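Local coordinates for protein methyl-coenzyme M reductase I beta subunit (Methanosarcina barkeri, PDB 1E6Y) that forms part of methyl-coenzyme M reductase I, which reduces methyl-coenzyme M with coenzyme B to release methane, the final step of methanogenesis, at residues G183-I191 / Y214-M222. Numbering follows the deposited sequence.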
ATOM      1  N   GLY E 183     -12.457  -4.739   1.425  1.00  9.46           N
ATOM      2  CA  GLY E 183     -12.726  -6.143   1.668  1.00  9.39           C
ATOM      3  C   GLY E 183     -13.034  -6.924   0.408  1.00  9.42           C
ATOM      4  O   GLY E 183     -13.012  -6.386  -0.702  1.00  9.51           O
ATOM      5  N   LEU E 184     -13.357  -8.200   0.590  1.00  8.69           N
ATOM      6  CA  LEU E 184     -13.698  -9.079  -0.519  1.00  8.53           C
ATOM      7  C   LEU E 184     -15.205  -9.032  -0.770  1.00  8.69           C
ATOM      8  O   LEU E 184     -16.002  -9.265   0.142  1.00  7.98           O
ATOM      9  CB  LEU E 184     -13.248 -10.503  -0.192  1.00  7.89           C
ATOM     10  CG  LEU E 184     -11.812 -10.607   0.338  1.00  7.42           C
ATOM     11  CD1 LEU E 184     -11.528 -12.025   0.788  1.00  7.19           C
ATOM     12  CD2 LEU E 184     -10.825 -10.173  -0.738  1.00  6.86           C
ATOM     13  N   GLY E 185     -15.586  -8.672  -1.992  1.00  8.40           N
ATOM     14  CA  GLY E 185     -16.990  -8.476  -2.319  1.00  8.26           C
ATOM     15  C   GLY E 185     -17.441  -7.030  -2.170  1.00  8.72           C
ATOM     16  O   GLY E 185     -18.640  -6.750  -2.150  1.00  8.65           O
ATOM     17  N   PHE E 186     -16.483  -6.105  -2.170  1.00  8.01           N
ATOM     18  CA  PHE E 186     -16.758  -4.711  -1.831  1.00  7.97           C
ATOM     19  C   PHE E 186     -16.860  -3.751  -3.014  1.00  7.76           C
ATOM     20  O   PHE E 186     -17.128  -2.568  -2.819  1.00  8.02           O
ATOM     21  CB  PHE E 186     -15.700  -4.187  -0.854  1.00  7.87           C
ATOM     22  CG  PHE E 186     -16.106  -4.296   0.589  1.00  7.56           C
ATOM     23  CD1 PHE E 186     -16.137  -5.534   1.223  1.00  7.61           C
ATOM     24  CD2 PHE E 186     -16.480  -3.160   1.309  1.00  7.47           C
ATOM     25  CE1 PHE E 186     -16.536  -5.642   2.557  1.00  6.87           C
ATOM     26  CE2 PHE E 186     -16.881  -3.257   2.641  1.00  7.36           C
ATOM     27  CZ  PHE E 186     -16.910  -4.499   3.268  1.00  7.84           C
ATOM     28  N   SER E 187     -16.684  -4.255  -4.232  1.00  7.46           N
ATOM     29  CA  SER E 187     -16.640  -3.384  -5.408  1.00  7.71           C
ATOM     30  C   SER E 187     -17.908  -2.549  -5.601  1.00  7.97           C
ATOM     31  O   SER E 187     -17.831  -1.348  -5.856  1.00  8.13           O
ATOM     32  CB  SER E 187     -16.367  -4.203  -6.667  1.00  7.90           C
ATOM     33  OG  SER E 187     -15.056  -4.743  -6.647  1.00  8.38           O
ATOM     34  N   LEU E 188     -19.070  -3.178  -5.432  1.00  8.02           N
ATOM     35  CA  LEU E 188     -20.349  -2.484  -5.591  1.00  8.40           C
ATOM     36  C   LEU E 188     -20.659  -1.578  -4.399  1.00  9.14           C
ATOM     37  O   LEU E 188     -21.607  -0.792  -4.439  1.00  8.69           O
ATOM     38  CB  LEU E 188     -21.487  -3.494  -5.793  1.00  9.30           C
ATOM     39  CG  LEU E 188     -21.369  -4.382  -7.036  1.00  8.85           C
ATOM     40  CD1 LEU E 188     -22.481  -5.420  -7.056  1.00  9.57           C
ATOM     41  CD2 LEU E 188     -21.412  -3.518  -8.287  1.00  9.98           C
ATOM     42  N   ARG E 189     -19.860  -1.690  -3.341  1.00  8.56           N
ATOM     43  CA  ARG E 189     -19.983  -0.778  -2.206  1.00  8.83           C
ATOM     44  C   ARG E 189     -19.145   0.466  -2.371  1.00  8.28           C
ATOM     45  O   ARG E 189     -19.370   1.459  -1.672  1.00  7.97           O
ATOM     46  CB  ARG E 189     -19.633  -1.521  -0.918  1.00  8.64           C
ATOM     47  CG  ARG E 189     -20.453  -2.792  -0.728  1.00  8.76           C
ATOM     48  CD  ARG E 189     -20.407  -3.316   0.698  1.00  8.12           C
ATOM     49  NE  ARG E 189     -21.129  -2.390   1.587  1.00  8.49           N
ATOM     50  CZ  ARG E 189     -21.080  -2.579   2.921  1.00  8.30           C
ATOM     51  NH1 ARG E 189     -21.784  -1.706   3.639  1.00  8.02           N
ATOM     52  NH2 ARG E 189     -20.383  -3.573   3.430  1.00  8.91           N
ATOM     53  N   ASN E 190     -18.226   0.469  -3.332  1.00  8.15           N
ATOM     54  CA  ASN E 190     -17.410   1.657  -3.558  1.00  8.54           C
ATOM     55  C   ASN E 190     -18.050   2.625  -4.557  1.00  9.07           C
ATOM     56  O   ASN E 190     -17.520   2.857  -5.647  1.00  9.19           O
ATOM     57  CB  ASN E 190     -16.003   1.269  -4.021  1.00  8.22           C
ATOM     58  CG  ASN E 190     -14.982   2.354  -3.731  1.00  8.39           C
ATOM     59  OD1 ASN E 190     -15.332   3.442  -3.270  1.00  8.46           O
ATOM     60  ND2 ASN E 190     -13.708   2.049  -3.960  1.00  8.61           N
ATOM     61  N   ILE E 191     -19.183   3.202  -4.162  1.00  9.20           N
ATOM     62  CA  ILE E 191     -19.895   4.179  -4.982  1.00 10.09           C
ATOM     63  C   ILE E 191     -20.273   5.357  -4.093  1.00 10.42           C
ATOM     64  O   ILE E 191     -21.090   5.211  -3.184  1.00 10.35           O
ATOM     65  CB  ILE E 191     -21.194   3.571  -5.582  1.00 11.19           C
ATOM     66  CG1 ILE E 191     -20.864   2.316  -6.394  1.00 11.08           C
ATOM     67  CG2 ILE E 191     -21.904   4.602  -6.454  1.00 11.32           C
ATOM     68  CD1 ILE E 191     -22.070   1.483  -6.751  1.00 11.93           C
ATOM     69  N   TYR E 214     -27.359  -1.440  -4.626  1.00  8.87           N
ATOM     70  CA  TYR E 214     -25.906  -1.567  -4.708  1.00  8.57           C
ATOM     71  C   TYR E 214     -25.329  -2.163  -3.425  1.00  8.67           C
ATOM     72  O   TYR E 214     -24.519  -3.090  -3.474  1.00  9.23           O
ATOM     73  CB  TYR E 214     -25.260  -0.203  -4.970  1.00  8.08           C
ATOM     74  CG  TYR E 214     -25.415   0.313  -6.388  1.00  7.85           C
ATOM     75  CD1 TYR E 214     -25.650   1.666  -6.628  1.00  7.99           C
ATOM     76  CD2 TYR E 214     -25.233  -0.531  -7.490  1.00  8.38           C
ATOM     77  CE1 TYR E 214     -25.691   2.173  -7.925  1.00  9.19           C
ATOM     78  CE2 TYR E 214     -25.276  -0.033  -8.791  1.00  8.91           C
ATOM     79  CZ  TYR E 214     -25.503   1.320  -8.998  1.00  8.17           C
ATOM     80  OH  TYR E 214     -25.534   1.828 -10.275  1.00  8.91           O
ATOM     81  N   GLU E 215     -25.761  -1.636  -2.283  1.00  8.25           N
ATOM     82  CA  GLU E 215     -25.260  -2.083  -0.985  1.00  8.42           C
ATOM     83  C   GLU E 215     -25.556  -3.552  -0.727  1.00  8.33           C
ATOM     84  O   GLU E 215     -24.660  -4.309  -0.355  1.00  8.77           O
ATOM     85  CB  GLU E 215     -25.859  -1.234   0.139  1.00  7.73           C
ATOM     86  CG  GLU E 215     -25.132   0.085   0.369  1.00  8.62           C
ATOM     87  CD  GLU E 215     -23.745  -0.113   0.956  1.00  9.01           C
ATOM     88  OE1 GLU E 215     -22.782  -0.281   0.179  1.00  8.43           O
ATOM     89  OE2 GLU E 215     -23.618  -0.093   2.196  1.00  9.94           O
ATOM     90  N   GLN E 216     -26.797  -3.964  -0.960  1.00  8.41           N
ATOM     91  CA  GLN E 216     -27.176  -5.353  -0.728  1.00  8.54           C
ATOM     92  C   GLN E 216     -26.580  -6.304  -1.758  1.00  9.15           C
ATOM     93  O   GLN E 216     -26.250  -7.441  -1.428  1.00  9.58           O
ATOM     94  CB  GLN E 216     -28.700  -5.503  -0.685  1.00  9.20           C
ATOM     95  CG  GLN E 216     -29.353  -4.827   0.526  1.00  9.89           C
ATOM     96  CD  GLN E 216     -28.705  -5.205   1.851  1.00 10.58           C
ATOM     97  OE1 GLN E 216     -28.218  -6.325   2.026  1.00  9.91           O
ATOM     98  NE2 GLN E 216     -28.700  -4.269   2.794  1.00 10.84           N
ATOM     99  N   SER E 217     -26.359  -5.816  -2.976  1.00  9.08           N
ATOM    100  CA  SER E 217     -25.604  -6.581  -3.965  1.00  9.10           C
ATOM    101  C   SER E 217     -24.175  -6.800  -3.477  1.00  8.83           C
ATOM    102  O   SER E 217     -23.614  -7.885  -3.639  1.00  9.36           O
ATOM    103  CB  SER E 217     -25.591  -5.857  -5.312  1.00  9.25           C
ATOM    104  OG  SER E 217     -26.884  -5.844  -5.890  1.00 10.24           O
ATOM    105  N   GLY E 218     -23.636  -5.794  -2.791  1.00  8.43           N
ATOM    106  CA  GLY E 218     -22.344  -5.927  -2.142  1.00  8.11           C
ATOM    107  C   GLY E 218     -22.362  -6.929  -1.000  1.00  7.88           C
ATOM    108  O   GLY E 218     -21.530  -7.834  -0.964  1.00  7.75           O
ATOM    109  N   ILE E 219     -23.330  -6.801  -0.093  1.00  8.23           N
ATOM    110  CA  ILE E 219     -23.464  -7.733   1.029  1.00  8.01           C
ATOM    111  C   ILE E 219     -23.594  -9.176   0.533  1.00  8.04           C
ATOM    112  O   ILE E 219     -22.959 -10.081   1.073  1.00  8.92           O
ATOM    113  CB  ILE E 219     -24.689  -7.388   1.916  1.00  7.98           C
ATOM    114  CG1 ILE E 219     -24.578  -5.950   2.437  1.00  8.13           C
ATOM    115  CG2 ILE E 219     -24.789  -8.366   3.083  1.00  9.17           C
ATOM    116  CD1 ILE E 219     -23.314  -5.669   3.240  1.00  9.76           C
ATOM    117  N   PHE E 220     -24.319  -9.366  -0.565  1.00  8.42           N
ATOM    118  CA  PHE E 220     -24.453 -10.687  -1.165  1.00  8.62           C
ATOM    119  C   PHE E 220     -23.120 -11.195  -1.712  1.00  8.49           C
ATOM    120  O   PHE E 220     -22.760 -12.354  -1.504  1.00  8.95           O
ATOM    121  CB  PHE E 220     -25.507 -10.669  -2.275  1.00  9.11           C
ATOM    122  CG  PHE E 220     -26.900 -10.973  -1.793  1.00  9.37           C
ATOM    123  CD1 PHE E 220     -27.578 -10.077  -0.973  1.00  9.91           C
ATOM    124  CD2 PHE E 220     -27.525 -12.166  -2.142  1.00  9.89           C
ATOM    125  CE1 PHE E 220     -28.859 -10.366  -0.504  1.00 10.60           C
ATOM    126  CE2 PHE E 220     -28.805 -12.463  -1.680  1.00 10.05           C
ATOM    127  CZ  PHE E 220     -29.473 -11.563  -0.860  1.00 10.17           C
ATOM    128  N   GLU E 221     -22.366 -10.320  -2.371  1.00  8.89           N
ATOM    129  CA  GLU E 221     -21.069 -10.717  -2.916  1.00  7.97           C
ATOM    130  C   GLU E 221     -20.028 -10.920  -1.810  1.00  7.76           C
ATOM    131  O   GLU E 221     -19.074 -11.683  -1.981  1.00  8.06           O
ATOM    132  CB  GLU E 221     -20.573  -9.685  -3.934  1.00  8.19           C
ATOM    133  CG  GLU E 221     -19.459 -10.222  -4.829  1.00  9.08           C
ATOM    134  CD  GLU E 221     -19.057  -9.279  -5.951  1.00  9.56           C
ATOM    135  OE1 GLU E 221     -19.534  -8.124  -5.988  1.00  9.57           O
ATOM    136  OE2 GLU E 221     -18.252  -9.704  -6.803  1.00  8.72           O
ATOM    137  N   MET E 222     -20.252 -10.282  -0.660  1.00  7.35           N
ATOM    138  CA  MET E 222     -19.417 -10.468   0.531  1.00  7.39           C
ATOM    139  C   MET E 222     -19.688 -11.801   1.227  1.00  7.99           C
ATOM    140  O   MET E 222     -18.994 -12.163   2.178  1.00  7.92           O
ATOM    141  CB  MET E 222     -19.669  -9.343   1.541  1.00  7.69           C
ATOM    142  CG  MET E 222     -19.100  -7.991   1.164  1.00  7.32           C
ATOM    143  SD  MET E 222     -19.863  -6.676   2.120  1.00  8.56           S
ATOM    144  CE  MET E 222     -19.549  -7.236   3.811  1.00  9.25           C
TER
HETATM  145  O   HOH W   1     -19.798  -5.824  -4.430  1.00  7.46           O
HETATM  146  O   HOH W   2     -23.009   0.710  -2.405  1.00 11.68           O
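Arg-189 and Glu-215 show how a buried charge pair can join a loop to a helix. Gripping the carboxylate side-on, Arg-189 NE reaches Glu-215 OE1 at 3.0 Å, nearly straight (171°), and NH1 of Arg-189 reaches OE2 of Glu-215 at 2.8 Å. The planes stand 45° apart, and NE meets OE1 from above the carboxylate plane. NH1 also donates to Ser-382 O. A bend at chi3 (69°) turns the guanidinium onto Ile-219, whose CD1 lies over one face, toward its rim. Met-222 SD approaches NH2 obliquely and lies 4.1 Å from the Phe-186 ring centroid, a Met-aromatic contact. A methionine in place of Arg-189 would probably leave the carboxylate of Glu-215 without its countercharge and cost Ser-382 O this bond. The backbones come close at two glycines: a CB on Gly-218 would run into Arg-189 CG, and one on Gly-185 into Glu-221 O and Met-222 N. The later residues of the type II beta turn 183-186 and the 3-10 segment 187-189 pack against the last turns of helix 204-221, where the second beta subunit abuts. There Leu-188 CD1 lies on Ser-217 CB, but enclosed water bridges the looser part. One molecule accepts from Leu-188 N and donates to Gly-185 O and Glu-221 OE1, also held by Ala-121 of the second subunit. Another lies within bonding distance of Leu-188 O and Glu-215 OE1. Ile-191 CD1 sits centrally over the Tyr-214 ring in a CH-pi contact.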